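Local coordinates for substrate-binding protein (Synechococcus sp., PDB 6WPN), which probably binds a sugar or oligosaccharide in the periplasm as the solute-capturing component of a transport system, at residues S159-Y171 / T283-A295. Sequence-based numbering, arbitrary orientation.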
ATOM      1  N   SER A 159      -8.835 -19.998 -18.451  1.00 41.56           N
ATOM      2  CA  SER A 159     -10.016 -20.064 -17.611  1.00 52.01           C
ATOM      3  C   SER A 159      -9.874 -19.322 -16.291  1.00 47.77           C
ATOM      4  O   SER A 159     -10.894 -19.026 -15.663  1.00 52.90           O
ATOM      5  CB  SER A 159     -10.397 -21.528 -17.335  1.00 49.87           C
ATOM      6  OG  SER A 159      -9.316 -22.257 -16.783  1.00 57.17           O
ATOM      7  N   ARG A 160      -8.655 -19.009 -15.856  1.00 55.93           N
ATOM      8  CA  ARG A 160      -8.469 -18.216 -14.648  1.00 49.06           C
ATOM      9  C   ARG A 160      -7.069 -17.625 -14.638  1.00 53.37           C
ATOM     10  O   ARG A 160      -6.189 -18.043 -15.395  1.00 60.93           O
ATOM     11  CB  ARG A 160      -8.703 -19.040 -13.377  1.00 54.20           C
ATOM     12  CG  ARG A 160      -7.785 -20.232 -13.229  1.00 76.11           C
ATOM     13  CD  ARG A 160      -8.191 -21.061 -12.027  1.00 93.80           C
ATOM     14  NE  ARG A 160      -7.685 -22.425 -12.104  1.00104.53           N
ATOM     15  CZ  ARG A 160      -8.112 -23.422 -11.337  1.00107.67           C
ATOM     16  NH1 ARG A 160      -9.067 -23.197 -10.438  1.00109.12           N
ATOM     17  NH2 ARG A 160      -7.597 -24.631 -11.468  1.00108.99           N
ATOM     18  N   ALA A 161      -6.881 -16.637 -13.763  1.00 48.94           N
ATOM     19  CA  ALA A 161      -5.618 -15.939 -13.587  1.00 50.50           C
ATOM     20  C   ALA A 161      -4.749 -16.656 -12.559  1.00 49.09           C
ATOM     21  O   ALA A 161      -5.263 -17.281 -11.627  1.00 48.50           O
ATOM     22  CB  ALA A 161      -5.864 -14.501 -13.137  1.00 42.08           C
ATOM     23  N   PRO A 162      -3.430 -16.575 -12.702  1.00 48.99           N
ATOM     24  CA  PRO A 162      -2.547 -17.224 -11.731  1.00 47.29           C
ATOM     25  C   PRO A 162      -2.630 -16.536 -10.378  1.00 44.24           C
ATOM     26  O   PRO A 162      -3.035 -15.379 -10.259  1.00 43.36           O
ATOM     27  CB  PRO A 162      -1.157 -17.061 -12.353  1.00 59.22           C
ATOM     28  CG  PRO A 162      -1.272 -15.810 -13.174  1.00 48.84           C
ATOM     29  CD  PRO A 162      -2.674 -15.827 -13.723  1.00 42.90           C
ATOM     30  N   ARG A 163      -2.240 -17.272  -9.345  1.00 45.12           N
ATOM     31  CA  ARG A 163      -2.237 -16.737  -7.997  1.00 46.53           C
ATOM     32  C   ARG A 163      -0.858 -16.722  -7.367  1.00 46.81           C
ATOM     33  O   ARG A 163      -0.691 -16.119  -6.303  1.00 46.70           O
ATOM     34  CB  ARG A 163      -3.204 -17.524  -7.101  1.00 57.41           C
ATOM     35  CG  ARG A 163      -4.656 -17.344  -7.492  1.00 59.42           C
ATOM     36  CD  ARG A 163      -5.470 -18.543  -7.080  1.00 82.06           C
ATOM     37  NE  ARG A 163      -5.775 -18.531  -5.652  1.00 97.78           N
ATOM     38  CZ  ARG A 163      -6.576 -19.410  -5.060  1.00106.98           C
ATOM     39  NH1 ARG A 163      -7.147 -20.369  -5.780  1.00105.72           N
ATOM     40  NH2 ARG A 163      -6.803 -19.332  -3.752  1.00113.55           N
ATOM     41  N   ARG A 164       0.130 -17.353  -7.987  1.00 48.70           N
ATOM     42  CA  ARG A 164       1.501 -17.312  -7.513  1.00 59.87           C
ATOM     43  C   ARG A 164       2.406 -16.789  -8.621  1.00 61.34           C
ATOM     44  O   ARG A 164       2.105 -16.931  -9.810  1.00 53.53           O
ATOM     45  CB  ARG A 164       1.932 -18.694  -7.010  1.00 54.06           C
ATOM     46  CG  ARG A 164       1.216 -19.053  -5.710  1.00 62.33           C
ATOM     47  CD  ARG A 164       1.437 -20.482  -5.252  1.00 81.14           C
ATOM     48  NE  ARG A 164       0.593 -20.785  -4.094  1.00 95.40           N
ATOM     49  CZ  ARG A 164       0.668 -21.901  -3.369  1.00102.97           C
ATOM     50  NH1 ARG A 164       1.549 -22.846  -3.677  1.00108.71           N
ATOM     51  NH2 ARG A 164      -0.143 -22.074  -2.330  1.00100.57           N
ATOM     52  N   TRP A 165       3.518 -16.162  -8.215  1.00 45.53           N
ATOM     53  CA  TRP A 165       4.380 -15.465  -9.170  1.00 41.13           C
ATOM     54  C   TRP A 165       5.041 -16.407 -10.177  1.00 48.40           C
ATOM     55  O   TRP A 165       5.258 -16.012 -11.330  1.00 48.87           O
ATOM     56  CB  TRP A 165       5.450 -14.659  -8.429  1.00 46.61           C
ATOM     57  CG  TRP A 165       4.936 -13.412  -7.769  1.00 40.20           C
ATOM     58  CD1 TRP A 165       4.753 -13.211  -6.435  1.00 39.72           C
ATOM     59  CD2 TRP A 165       4.545 -12.193  -8.417  1.00 35.48           C
ATOM     60  NE1 TRP A 165       4.275 -11.941  -6.208  1.00 48.46           N
ATOM     61  CE2 TRP A 165       4.137 -11.296  -7.408  1.00 36.59           C
ATOM     62  CE3 TRP A 165       4.500 -11.772  -9.750  1.00 40.86           C
ATOM     63  CZ2 TRP A 165       3.687 -10.009  -7.690  1.00 37.44           C
ATOM     64  CZ3 TRP A 165       4.054 -10.494 -10.028  1.00 40.03           C
ATOM     65  CH2 TRP A 165       3.653  -9.627  -9.001  1.00 42.65           C
ATOM     66  N   ASP A 166       5.371 -17.640  -9.782  1.00 39.14           N
ATOM     67  CA  ASP A 166       6.010 -18.542 -10.735  1.00 55.86           C
ATOM     68  C   ASP A 166       5.068 -19.011 -11.844  1.00 59.14           C
ATOM     69  O   ASP A 166       5.519 -19.679 -12.781  1.00 43.16           O
ATOM     70  CB  ASP A 166       6.598 -19.758 -10.012  1.00 62.89           C
ATOM     71  CG  ASP A 166       5.556 -20.542  -9.238  1.00 70.44           C
ATOM     72  OD1 ASP A 166       4.693 -21.181  -9.878  1.00 81.25           O
ATOM     73  OD2 ASP A 166       5.611 -20.543  -7.991  1.00 80.09           O
ATOM     74  N   GLU A 167       3.781 -18.695 -11.755  1.00 51.74           N
ATOM     75  CA  GLU A 167       2.831 -18.966 -12.821  1.00 52.79           C
ATOM     76  C   GLU A 167       2.581 -17.749 -13.702  1.00 44.77           C
ATOM     77  O   GLU A 167       1.863 -17.858 -14.702  1.00 49.82           O
ATOM     78  CB  GLU A 167       1.517 -19.479 -12.230  1.00 41.96           C
ATOM     79  CG  GLU A 167       1.644 -20.859 -11.610  1.00 49.12           C
ATOM     80  CD  GLU A 167       0.446 -21.244 -10.769  1.00 54.74           C
ATOM     81  OE1 GLU A 167      -0.503 -20.437 -10.688  1.00 57.30           O
ATOM     82  OE2 GLU A 167       0.449 -22.358 -10.197  1.00 59.69           O
ATOM     83  N   VAL A 168       3.151 -16.598 -13.354  1.00 34.46           N
ATOM     84  CA  VAL A 168       2.951 -15.353 -14.095  1.00 31.75           C
ATOM     85  C   VAL A 168       3.560 -15.409 -15.494  1.00 38.11           C
ATOM     86  O   VAL A 168       2.893 -14.980 -16.449  1.00 43.88           O
ATOM     87  CB  VAL A 168       3.498 -14.146 -13.314  1.00 33.09           C
ATOM     88  CG1 VAL A 168       3.568 -12.926 -14.217  1.00 39.64           C
ATOM     89  CG2 VAL A 168       2.613 -13.843 -12.121  1.00 35.26           C
ATOM     90  N   PRO A 169       4.795 -15.896 -15.691  1.00 45.03           N
ATOM     91  CA  PRO A 169       5.346 -15.896 -17.062  1.00 45.95           C
ATOM     92  C   PRO A 169       4.500 -16.670 -18.060  1.00 47.46           C
ATOM     93  O   PRO A 169       4.147 -16.123 -19.112  1.00 49.91           O
ATOM     94  CB  PRO A 169       6.738 -16.515 -16.876  1.00 48.02           C
ATOM     95  CG  PRO A 169       7.107 -16.171 -15.487  1.00 47.20           C
ATOM     96  CD  PRO A 169       5.823 -16.305 -14.712  1.00 52.87           C
ATOM     97  N   ALA A 170       4.156 -17.925 -17.759  1.00 42.82           N
ATOM     98  CA  ALA A 170       3.340 -18.709 -18.686  1.00 43.43           C
ATOM     99  C   ALA A 170       2.005 -18.027 -18.965  1.00 43.42           C
ATOM    100  O   ALA A 170       1.530 -18.017 -20.106  1.00 39.42           O
ATOM    101  CB  ALA A 170       3.118 -20.115 -18.128  1.00 49.33           C
ATOM    102  N   TYR A 171       1.393 -17.443 -17.931  1.00 37.47           N
ATOM    103  CA  TYR A 171       0.144 -16.708 -18.103  1.00 35.44           C
ATOM    104  C   TYR A 171       0.338 -15.487 -18.990  1.00 42.25           C
ATOM    105  O   TYR A 171      -0.437 -15.254 -19.926  1.00 37.58           O
ATOM    106  CB  TYR A 171      -0.403 -16.308 -16.732  1.00 39.02           C
ATOM    107  CG  TYR A 171      -1.243 -15.048 -16.706  1.00 38.54           C
ATOM    108  CD1 TYR A 171      -2.562 -15.052 -17.141  1.00 44.12           C
ATOM    109  CD2 TYR A 171      -0.725 -13.859 -16.204  1.00 42.99           C
ATOM    110  CE1 TYR A 171      -3.333 -13.901 -17.099  1.00 37.17           C
ATOM    111  CE2 TYR A 171      -1.484 -12.709 -16.160  1.00 37.96           C
ATOM    112  CZ  TYR A 171      -2.788 -12.737 -16.607  1.00 37.73           C
ATOM    113  OH  TYR A 171      -3.542 -11.581 -16.564  1.00 45.63           O
ATOM    114  N   THR A 283     -13.810  -9.786 -12.468  1.00 41.69           N
ATOM    115  CA  THR A 283     -14.053 -10.561 -11.257  1.00 36.50           C
ATOM    116  C   THR A 283     -12.897 -10.347 -10.287  1.00 40.76           C
ATOM    117  O   THR A 283     -11.725 -10.418 -10.694  1.00 37.80           O
ATOM    118  CB  THR A 283     -14.216 -12.055 -11.551  1.00 48.19           C
ATOM    119  OG1 THR A 283     -13.050 -12.533 -12.228  1.00 52.48           O
ATOM    120  CG2 THR A 283     -15.449 -12.305 -12.411  1.00 56.70           C
ATOM    121  N   PRO A 284     -13.171 -10.086  -9.012  1.00 42.96           N
ATOM    122  CA  PRO A 284     -12.079  -9.973  -8.039  1.00 37.12           C
ATOM    123  C   PRO A 284     -11.495 -11.343  -7.728  1.00 44.29           C
ATOM    124  O   PRO A 284     -12.217 -12.340  -7.643  1.00 45.12           O
ATOM    125  CB  PRO A 284     -12.759  -9.357  -6.808  1.00 45.22           C
ATOM    126  CG  PRO A 284     -14.100  -8.856  -7.300  1.00 51.87           C
ATOM    127  CD  PRO A 284     -14.477  -9.753  -8.422  1.00 43.33           C
ATOM    128  N   GLN A 285     -10.179 -11.384  -7.561  1.00 39.81           N
ATOM    129  CA  GLN A 285      -9.437 -12.614  -7.330  1.00 48.05           C
ATOM    130  C   GLN A 285      -8.362 -12.359  -6.284  1.00 46.93           C
ATOM    131  O   GLN A 285      -8.012 -11.205  -6.016  1.00 41.61           O
ATOM    132  CB  GLN A 285      -8.801 -13.137  -8.628  1.00 48.80           C
ATOM    133  CG  GLN A 285      -9.803 -13.570  -9.690  1.00 58.12           C
ATOM    134  CD  GLN A 285     -10.595 -14.802  -9.293  1.00 69.95           C
ATOM    135  OE1 GLN A 285     -10.087 -15.693  -8.615  1.00 79.88           O
ATOM    136  NE2 GLN A 285     -11.855 -14.857  -9.714  1.00 75.54           N
ATOM    137  N   PRO A 286      -7.839 -13.413  -5.660  1.00 46.45           N
ATOM    138  CA  PRO A 286      -6.786 -13.218  -4.666  1.00 44.57           C
ATOM    139  C   PRO A 286      -5.571 -12.566  -5.289  1.00 48.71           C
ATOM    140  O   PRO A 286      -5.279 -12.763  -6.485  1.00 49.69           O
ATOM    141  CB  PRO A 286      -6.477 -14.648  -4.198  1.00 39.78           C
ATOM    142  CG  PRO A 286      -7.733 -15.403  -4.454  1.00 39.45           C
ATOM    143  CD  PRO A 286      -8.312 -14.810  -5.702  1.00 36.37           C
ATOM    144  N   PRO A 287      -4.824 -11.781  -4.518  1.00 40.76           N
ATOM    145  CA  PRO A 287      -3.628 -11.138  -5.065  1.00 41.13           C
ATOM    146  C   PRO A 287      -2.549 -12.164  -5.359  1.00 42.61           C
ATOM    147  O   PRO A 287      -2.558 -13.285  -4.845  1.00 44.29           O
ATOM    148  CB  PRO A 287      -3.189 -10.187  -3.948  1.00 41.55           C
ATOM    149  CG  PRO A 287      -3.700 -10.841  -2.700  1.00 43.27           C
ATOM    150  CD  PRO A 287      -5.004 -11.489  -3.085  1.00 36.46           C
ATOM    151  N   LEU A 288      -1.610 -11.767  -6.213  1.00 39.64           N
ATOM    152  CA  LEU A 288      -0.483 -12.640  -6.495  1.00 37.28           C
ATOM    153  C   LEU A 288       0.399 -12.739  -5.261  1.00 38.71           C
ATOM    154  O   LEU A 288       0.620 -11.750  -4.555  1.00 45.49           O
ATOM    155  CB  LEU A 288       0.319 -12.117  -7.686  1.00 43.26           C
ATOM    156  CG  LEU A 288      -0.373 -12.233  -9.046  1.00 40.55           C
ATOM    157  CD1 LEU A 288       0.181 -11.230 -10.040  1.00 39.51           C
ATOM    158  CD2 LEU A 288      -0.219 -13.656  -9.561  1.00 32.08           C
ATOM    159  N   THR A 289       0.862 -13.952  -4.971  1.00 41.11           N
ATOM    160  CA  THR A 289       1.775 -14.185  -3.862  1.00 44.93           C
ATOM    161  C   THR A 289       2.916 -15.077  -4.332  1.00 50.27           C
ATOM    162  O   THR A 289       2.939 -15.559  -5.469  1.00 45.48           O
ATOM    163  CB  THR A 289       1.071 -14.843  -2.668  1.00 51.60           C
ATOM    164  OG1 THR A 289       0.836 -16.225  -2.963  1.00 55.43           O
ATOM    165  CG2 THR A 289      -0.263 -14.155  -2.367  1.00 50.75           C
ATOM    166  N   GLY A 290       3.856 -15.324  -3.426  1.00 52.02           N
ATOM    167  CA  GLY A 290       4.899 -16.296  -3.647  1.00 44.31           C
ATOM    168  C   GLY A 290       4.467 -17.636  -3.095  1.00 54.31           C
ATOM    169  O   GLY A 290       3.324 -17.827  -2.673  1.00 50.76           O
ATOM    170  N   SER A 291       5.406 -18.584  -3.103  1.00 56.91           N
ATOM    171  CA  SER A 291       5.097 -19.924  -2.621  1.00 61.40           C
ATOM    172  C   SER A 291       4.684 -19.925  -1.157  1.00 61.24           C
ATOM    173  O   SER A 291       4.014 -20.862  -0.715  1.00 71.71           O
ATOM    174  CB  SER A 291       6.294 -20.853  -2.832  1.00 63.59           C
ATOM    175  OG  SER A 291       7.421 -20.413  -2.097  1.00 80.32           O
ATOM    176  N   ASP A 292       5.057 -18.892  -0.400  1.00 65.55           N
ATOM    177  CA  ASP A 292       4.666 -18.786   0.999  1.00 76.84           C
ATOM    178  C   ASP A 292       3.221 -18.339   1.186  1.00 67.77           C
ATOM    179  O   ASP A 292       2.715 -18.404   2.312  1.00 72.34           O
ATOM    180  CB  ASP A 292       5.594 -17.815   1.730  1.00 92.42           C
ATOM    181  CG  ASP A 292       5.503 -16.407   1.182  1.00103.90           C
ATOM    182  OD1 ASP A 292       5.271 -16.257  -0.037  1.00110.85           O
ATOM    183  OD2 ASP A 292       5.660 -15.451   1.967  1.00108.89           O
ATOM    184  N   GLY A 293       2.556 -17.871   0.129  1.00 56.80           N
ATOM    185  CA  GLY A 293       1.152 -17.533   0.197  1.00 54.41           C
ATOM    186  C   GLY A 293       0.825 -16.175   0.783  1.00 56.31           C
ATOM    187  O   GLY A 293      -0.305 -15.703   0.610  1.00 64.79           O
ATOM    188  N   THR A 294       1.758 -15.544   1.495  1.00 48.95           N
ATOM    189  CA  THR A 294       1.473 -14.284   2.171  1.00 40.70           C
ATOM    190  C   THR A 294       1.143 -13.178   1.176  1.00 53.62           C
ATOM    191  O   THR A 294       1.871 -12.952   0.205  1.00 69.00           O
ATOM    192  CB  THR A 294       2.665 -13.871   3.030  1.00 47.51           C
ATOM    193  OG1 THR A 294       2.988 -14.934   3.934  1.00 65.04           O
ATOM    194  CG2 THR A 294       2.332 -12.623   3.825  1.00 45.82           C
ATOM    195  N   ALA A 295       0.070 -12.449   1.459  1.00 48.26           N
ATOM    196  CA  ALA A 295      -0.312 -11.262   0.714  1.00 42.00           C
ATOM    197  C   ALA A 295       0.110 -10.013   1.469  1.00 51.32           C
ATOM    198  O   ALA A 295       0.431 -10.051   2.659  1.00 53.19           O
ATOM    199  CB  ALA A 295      -1.821 -11.229   0.467  1.00 35.37           C
TER
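Leu-288 reaches from the loop after strand 282-285 into a corner built by Pro-162, Trp-165 and Val-168. Its CB sits over one face of the indole, 4.1 Å from the centroid of the six-membered ring of Trp-165 and 19° off the ring normal, a CH-pi contact with CB shifted from the centre of that ring toward CE2. From CG, set beside the backbone N and anti to the carbonyl carbon, the branch splits: CD1 continues over the far end of the benzo ring, 3.9 Å from CZ3 of Trp-165, while CD2 lies 3.4 Å from the carbonyl O of Pro-162 and 3.8 Å from CG2 of Val-168.

Next to this packing the backbones form a single beta bridge between Arg-164 and Thr-289. Thr-289 N donates to Arg-163 O at 3.0 Å, and Trp-165 N returns a bond of 2.9 Å to Thr-289 O, bent at the hydrogen (137°) although the donor stands almost straight out from the carbonyl. The bridge clips the entry to helix 168-179 onto the loop between strands 282-285 and 295-303, both paired with strand 137-149 in the mixed sheet of this solute-binding fold.

Beyond the bridge, a type I turn runs from Gly-290 to Gly-293; Gly-290 O accepts from Gly-293 N and from the hydroxyl of Thr-289. On the more exposed flank, Arg-163 bends at chi3 (78°) and brings NE to 3.9 Å from CG of Pro-286. Deeper in, Gln-202 accepts a hydrogen bond from Trp-165 NE1 and donates to Thr-294 O, while Trp-228 meets the indole at a steep angle.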